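Local coordinates for reducing-end xylose-releasing exo-oligoxylanase Rex8A (Paenibacillus barcinonensis, PDB 6SUD), which hydrolyses xylooligosaccharides as a family 8 glycoside hydrolase, releasing xylose from their reducing ends during the breakdown of xylan, at residues 202-207 with 278-283; 272-277 with 333-338. The protein carries 1 engineered substitution. All coordinates share one frame; numbering follows the deposited sequence.

Contact 1 (202-207 with 278-283); sequences FYELFA and EWFRKD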
loop_
_atom_site.group_PDB
_atom_site.type_symbol
_atom_site.label_atom_id
_atom_site.label_comp_id
_atom_site.label_asym_id
_atom_site.label_seq_id
_atom_site.Cartn_x
_atom_site.Cartn_y
_atom_site.Cartn_z
ATOM N N PHE A 202 -0.658 -1.801 9.942
ATOM C CA PHE A 202 0.616 -1.059 10.172
ATOM C C PHE A 202 0.491 -0.277 11.485
ATOM O O PHE A 202 1.490 -0.139 12.193
ATOM C CB PHE A 202 0.957 -0.076 9.048
ATOM C CG PHE A 202 1.372 -0.688 7.733
ATOM C CD1 PHE A 202 1.249 -2.045 7.504
ATOM C CD2 PHE A 202 1.907 0.102 6.716
ATOM C CE1 PHE A 202 1.621 -2.586 6.287
ATOM C CE2 PHE A 202 2.284 -0.450 5.501
ATOM C CZ PHE A 202 2.133 -1.786 5.291
ATOM N N TYR A 203 -0.704 0.220 11.805
ATOM C CA TYR A 203 -0.895 1.065 13.013
ATOM C C TYR A 203 -0.672 0.181 14.247
ATOM O O TYR A 203 -0.093 0.680 15.225
ATOM C CB TYR A 203 -2.222 1.827 13.009
ATOM C CG TYR A 203 -2.558 2.505 11.703
ATOM C CD1 TYR A 203 -1.570 2.914 10.822
ATOM C CD2 TYR A 203 -3.874 2.719 11.338
ATOM C CE1 TYR A 203 -1.884 3.487 9.602
ATOM C CE2 TYR A 203 -4.204 3.325 10.144
ATOM C CZ TYR A 203 -3.207 3.695 9.259
ATOM O OH TYR A 203 -3.519 4.235 8.047
ATOM N N GLU A 204 -1.078 -1.090 14.206
ATOM C CA GLU A 204 -0.778 -2.064 15.291
ATOM C C GLU A 204 0.727 -2.110 15.556
ATOM O O GLU A 204 1.115 -2.161 16.739
ATOM C CB GLU A 204 -1.210 -3.476 14.921
ATOM C CG GLU A 204 -2.703 -3.646 14.885
ATOM C CD GLU A 204 -3.397 -3.773 16.226
ATOM O OE1 GLU A 204 -2.735 -3.579 17.275
ATOM O OE2 GLU A 204 -4.597 -4.099 16.215
ATOM N N LEU A 205 1.533 -2.148 14.495
ATOM C CA LEU A 205 3.015 -2.217 14.593
ATOM C C LEU A 205 3.592 -0.853 14.983
ATOM O O LEU A 205 4.586 -0.821 15.729
ATOM C CB LEU A 205 3.553 -2.752 13.266
ATOM C CG LEU A 205 3.082 -4.170 12.961
ATOM C CD1 LEU A 205 3.672 -4.694 11.665
ATOM C CD2 LEU A 205 3.412 -5.108 14.108
ATOM N N PHE A 206 2.972 0.245 14.555
ATOM C CA PHE A 206 3.393 1.595 15.011
ATOM C C PHE A 206 3.175 1.702 16.523
ATOM O O PHE A 206 3.991 2.364 17.189
ATOM C CB PHE A 206 2.635 2.697 14.285
ATOM C CG PHE A 206 2.873 2.777 12.801
ATOM C CD1 PHE A 206 3.885 2.057 12.181
ATOM C CD2 PHE A 206 2.059 3.589 12.027
ATOM C CE1 PHE A 206 4.077 2.159 10.809
ATOM C CE2 PHE A 206 2.263 3.704 10.664
ATOM C CZ PHE A 206 3.277 2.993 10.062
ATOM N N ALA A 207 2.144 1.039 17.050
ATOM C CA ALA A 207 1.834 1.051 18.499
ATOM C C ALA A 207 2.929 0.302 19.269
ATOM O O ALA A 207 3.005 0.500 20.489
ATOM C CB ALA A 207 0.464 0.488 18.788
ATOM N N GLU A 278 -5.052 -11.534 7.836
ATOM C CA GLU A 278 -3.929 -12.514 7.871
ATOM C C GLU A 278 -3.045 -12.244 9.106
ATOM O O GLU A 278 -2.761 -13.196 9.854
ATOM C CB GLU A 278 -3.146 -12.487 6.558
ATOM C CG GLU A 278 -1.940 -13.414 6.544
ATOM C CD GLU A 278 -2.174 -14.881 6.863
ATOM O OE1 GLU A 278 -3.350 -15.305 6.934
ATOM O OE2 GLU A 278 -1.160 -15.614 7.030
ATOM N N TRP A 279 -2.624 -10.998 9.333
ATOM C CA TRP A 279 -1.663 -10.649 10.420
ATOM C C TRP A 279 -2.322 -10.717 11.801
ATOM O O TRP A 279 -1.642 -11.213 12.738
ATOM C CB TRP A 279 -1.048 -9.266 10.184
ATOM C CG TRP A 279 -0.012 -9.245 9.102
ATOM C CD1 TRP A 279 0.319 -10.261 8.255
ATOM C CD2 TRP A 279 0.827 -8.133 8.739
ATOM N NE1 TRP A 279 1.318 -9.864 7.406
ATOM C CE2 TRP A 279 1.648 -8.567 7.676
ATOM C CE3 TRP A 279 0.966 -6.819 9.203
ATOM C CZ2 TRP A 279 2.584 -7.729 7.070
ATOM C CZ3 TRP A 279 1.900 -5.999 8.607
ATOM C CH2 TRP A 279 2.707 -6.458 7.563
ATOM N N PHE A 280 -3.538 -10.182 11.966
ATOM C CA PHE A 280 -4.110 -9.883 13.314
ATOM C C PHE A 280 -5.430 -10.617 13.567
ATOM O O PHE A 280 -5.748 -10.773 14.760
ATOM C CB PHE A 280 -4.231 -8.372 13.511
ATOM C CG PHE A 280 -2.883 -7.712 13.609
ATOM C CD1 PHE A 280 -2.027 -8.008 14.658
ATOM C CD2 PHE A 280 -2.447 -6.818 12.654
ATOM C CE1 PHE A 280 -0.772 -7.434 14.738
ATOM C CE2 PHE A 280 -1.179 -6.263 12.719
ATOM C CZ PHE A 280 -0.347 -6.551 13.774
ATOM N N ARG A 281 -6.179 -11.001 12.523
ATOM C CA ARG A 281 -7.371 -11.892 12.626
ATOM C C ARG A 281 -8.365 -11.275 13.631
ATOM O O ARG A 281 -8.965 -12.032 14.399
ATOM C CB ARG A 281 -6.909 -13.302 13.033
ATOM C CG ARG A 281 -7.645 -14.457 12.360
ATOM C CD ARG A 281 -7.366 -14.597 10.872
ATOM N NE ARG A 281 -5.956 -14.721 10.521
ATOM C CZ ARG A 281 -5.244 -15.852 10.522
ATOM N NH1 ARG A 281 -5.797 -17.002 10.885
ATOM N NH2 ARG A 281 -3.964 -15.817 10.184
ATOM N N LYS A 282 -8.549 -9.950 13.615
ATOM C CA LYS A 282 -9.279 -9.214 14.690
ATOM C C LYS A 282 -10.742 -8.921 14.326
ATOM O O LYS A 282 -11.572 -8.881 15.273
ATOM C CB LYS A 282 -8.565 -7.911 15.046
ATOM C CG LYS A 282 -7.402 -8.075 16.010
ATOM C CD LYS A 282 -6.805 -6.749 16.423
ATOM C CE LYS A 282 -5.978 -6.813 17.691
ATOM N NZ LYS A 282 -4.573 -7.191 17.400
ATOM N N ASP A 283 -11.056 -8.661 13.056
ATOM C CA ASP A 283 -12.408 -8.207 12.629
ATOM C C ASP A 283 -12.951 -9.181 11.589
ATOM O O ASP A 283 -12.605 -9.113 10.403
ATOM C CB ASP A 283 -12.416 -6.761 12.110
ATOM C CG ASP A 283 -13.794 -6.337 11.616
ATOM O OD1 ASP A 283 -14.766 -7.010 11.940
ATOM O OD2 ASP A 283 -13.882 -5.353 10.941
#

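Contact 2 (272-277 with 333-338); sequences NVALDW and SLAADG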
loop_
_atom_site.group_PDB
_atom_site.type_symbol
_atom_site.label_atom_id
_atom_site.label_comp_id
_atom_site.label_asym_id
_atom_site.label_seq_id
_atom_site.Cartn_x
_atom_site.Cartn_y
_atom_site.Cartn_z
ATOM N N ASN A 272 -5.668 -4.517 1.549
ATOM C CA ASN A 272 -5.315 -3.993 2.896
ATOM C C ASN A 272 -6.104 -4.725 3.981
ATOM O O ASN A 272 -5.522 -5.101 5.026
ATOM C CB ASN A 272 -5.603 -2.496 2.980
ATOM C CG ASN A 272 -4.634 -1.643 2.191
ATOM O OD1 ASN A 272 -3.523 -2.080 1.866
ATOM N ND2 ASN A 272 -5.057 -0.424 1.879
ATOM N N VAL A 273 -7.405 -4.872 3.762
ATOM C CA VAL A 273 -8.291 -5.617 4.701
ATOM C C VAL A 273 -7.841 -7.082 4.783
ATOM O O VAL A 273 -7.785 -7.617 5.878
ATOM C CB VAL A 273 -9.758 -5.486 4.278
ATOM C CG1 VAL A 273 -10.202 -4.046 4.266
ATOM C CG2 VAL A 273 -10.033 -6.082 2.920
ATOM N N ALA A 274 -7.520 -7.716 3.653
ATOM C CA ALA A 274 -7.043 -9.120 3.604
ATOM C C ALA A 274 -5.757 -9.290 4.421
ATOM O O ALA A 274 -5.641 -10.301 5.113
ATOM C CB ALA A 274 -6.799 -9.536 2.187
ATOM N N LEU A 275 -4.810 -8.344 4.342
ATOM C CA LEU A 275 -3.521 -8.490 5.061
ATOM C C LEU A 275 -3.756 -8.281 6.566
ATOM O O LEU A 275 -3.153 -9.028 7.349
ATOM C CB LEU A 275 -2.472 -7.542 4.475
ATOM C CG LEU A 275 -1.026 -7.798 4.907
ATOM C CD1 LEU A 275 -0.549 -9.200 4.548
ATOM C CD2 LEU A 275 -0.113 -6.756 4.289
ATOM N N ASP A 276 -4.633 -7.352 6.962
ATOM C CA ASP A 276 -4.967 -7.121 8.398
ATOM C C ASP A 276 -5.560 -8.403 8.996
ATOM O O ASP A 276 -5.263 -8.730 10.176
ATOM C CB ASP A 276 -5.967 -5.980 8.580
ATOM C CG ASP A 276 -6.200 -5.643 10.044
ATOM O OD1 ASP A 276 -5.205 -5.459 10.760
ATOM O OD2 ASP A 276 -7.384 -5.603 10.461
ATOM N N TRP A 277 -6.436 -9.064 8.235
ATOM C CA TRP A 277 -7.041 -10.352 8.659
ATOM C C TRP A 277 -5.926 -11.391 8.834
ATOM O O TRP A 277 -5.871 -12.016 9.904
ATOM C CB TRP A 277 -8.110 -10.826 7.679
ATOM C CG TRP A 277 -8.692 -12.136 8.103
ATOM C CD1 TRP A 277 -8.487 -13.355 7.542
ATOM C CD2 TRP A 277 -9.548 -12.350 9.231
ATOM N NE1 TRP A 277 -9.178 -14.312 8.220
ATOM C CE2 TRP A 277 -9.834 -13.731 9.268
ATOM C CE3 TRP A 277 -10.089 -11.518 10.216
ATOM C CZ2 TRP A 277 -10.647 -14.292 10.251
ATOM C CZ3 TRP A 277 -10.877 -12.083 11.199
ATOM C CH2 TRP A 277 -11.156 -13.449 11.211
ATOM N N SER A 333 -8.109 -13.293 -1.123
ATOM C CA SER A 333 -8.141 -14.745 -0.796
ATOM C C SER A 333 -7.428 -15.042 0.532
ATOM O O SER A 333 -7.693 -16.130 1.093
ATOM C CB SER A 333 -7.629 -15.571 -1.918
ATOM O OG SER A 333 -8.557 -15.519 -3.005
ATOM N N LEU A 334 -6.574 -14.143 1.044
ATOM C CA LEU A 334 -6.043 -14.298 2.429
ATOM C C LEU A 334 -7.202 -14.342 3.435
ATOM O O LEU A 334 -7.010 -14.958 4.498
ATOM C CB LEU A 334 -5.061 -13.177 2.787
ATOM C CG LEU A 334 -3.657 -13.298 2.206
ATOM C CD1 LEU A 334 -2.865 -12.018 2.430
ATOM C CD2 LEU A 334 -2.924 -14.491 2.780
ATOM N N ALA A 335 -8.338 -13.704 3.145
ATOM C CA ALA A 335 -9.464 -13.574 4.103
ATOM C C ALA A 335 -10.716 -14.303 3.606
ATOM O O ALA A 335 -11.441 -14.856 4.435
ATOM C CB ALA A 335 -9.748 -12.122 4.374
ATOM N N ALA A 336 -10.986 -14.276 2.302
ATOM C CA ALA A 336 -12.222 -14.849 1.716
ATOM C C ALA A 336 -12.238 -16.361 1.969
ATOM O O ALA A 336 -11.169 -17.006 1.875
ATOM C CB ALA A 336 -12.308 -14.534 0.241
ATOM N N ASP A 337 -13.402 -16.902 2.298
ATOM C CA ASP A 337 -13.620 -18.371 2.427
ATOM C C ASP A 337 -14.787 -18.792 1.531
ATOM O O ASP A 337 -15.346 -19.893 1.748
ATOM C CB ASP A 337 -13.869 -18.742 3.885
ATOM C CG ASP A 337 -15.143 -18.135 4.440
ATOM O OD1 ASP A 337 -15.861 -17.468 3.661
ATOM O OD2 ASP A 337 -15.408 -18.336 5.640
ATOM N N GLY A 338 -15.147 -17.943 0.565
ATOM C CA GLY A 338 -16.285 -18.173 -0.347
ATOM C C GLY A 338 -15.892 -19.015 -1.555
ATOM O O GLY A 338 -14.760 -19.506 -1.628
#

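Contact 1 (202-207 with 278-283)
Over one face of the Phe280 ring lies the aliphatic part of Glu204: its CG stands 3.8 Å from the ring centroid and 16° off the normal, a CH-pi contact displaced toward the rim. The closest carbon-carbon approach is beside it, where Glu204 CB meets Phe280 CZ at 3.4 Å. At the edge of the same ring, near its plane, comes a methyl of Leu205, with CD2 4.0 Å from Phe280 CZ. The other methyl of Leu205 turns to the indole, CD1 lying 3.8 Å from Trp279 CZ3, so one leucine fork touches two aromatic rings. The Phe202 ring reaches the same indole corner, CE1 to Trp279 CZ3 at 4.1 Å.

Glu204 shows how one residue can serve apolar and polar partners together. A bend in its chain (chi2 -77°) sends the carboxylate past the phenyl ring, and the two planes are turned 35° apart. Lys282, arriving from the opposite direction, adds a salt bridge, its NZ 3.3 Å from Glu204 OE2, in which the hydrogen bond is weak; the stronger partner of that oxygen is Arg226, on helix 215-232. The indole nitrogen of Trp279 is held by the carbonyl of Tyr377.

The contact thus joins helix 200-209 to the C-terminal end of helix 268-280 and the loop that follows it. Helix 127-144 packs on Phe202 and Leu205, while helix 215-232 borders Phe280 and Lys282.

Contact 2 (272-277 with 333-338)
Trp277 sets its indole against the backbone bend at Leu334 and Ala335, where the loop after helix 322-331 meets helix 268-280 in the (alpha/alpha)6 barrel of this family 8 enzyme. The five-membered part of the indole does the touching: Trp277 CD1 lies 3.6 Å from Ala335 CA. The methyl of Ala335 is nearest the same indole carbon, its CB 3.6 Å from Trp277 CD1, and also touches CG and CB at the root of the ring. With CG placed anti to the backbone N (chi1 179°), the ring system reaches out from the helix toward the loop. Its other neighbours include Arg281, which makes a cation-pi contact with it, and Gln286 of helix 285-297. An alanine here would remove the indole and would probably open a gap beside Ala335, leaving the guanidinium of Arg281 without its aromatic partner.

One turn back, small residues allow a close approach of main chains, the alpha carbons of Ala274 and Ala335 being 5.1 Å apart. Leu334 meets this part of the helix with its CB, 4.1 Å from Ala274 CB. Its branched end goes on to Leu275, where methyl meets methyl, CD1 of Leu275 to CD1 of Leu334 at 4.2 Å. No hydrogen bond spans the two segments, so shape and apolar packing carry the contact between them. The Leu334 carbonyl lies in plane at the indole edge, its O 3.7 Å from Trp277 CD1.

In the fold
Two contacts on successive parts of helix 268-280 illustrate how one helix can pack differently along its length. Contact 1 pairs its C-terminal end and the loop that follows with another helix through large aromatic rings, and includes a charged pair between the buried Glu204 and the exposed Lys282. Contact 2 lies one to two turns earlier and sets the helix against a loop through an indole, alanines and leucine methyls, without charged pairs between its segments. Both are largely buried. They also touch each other: the Trp277 indole packs against the backbone of residues 278-283, its CE3 3.5 Å from Asp283 O, and Glu278 CG meets Leu334 CD2 at 4.0 Å.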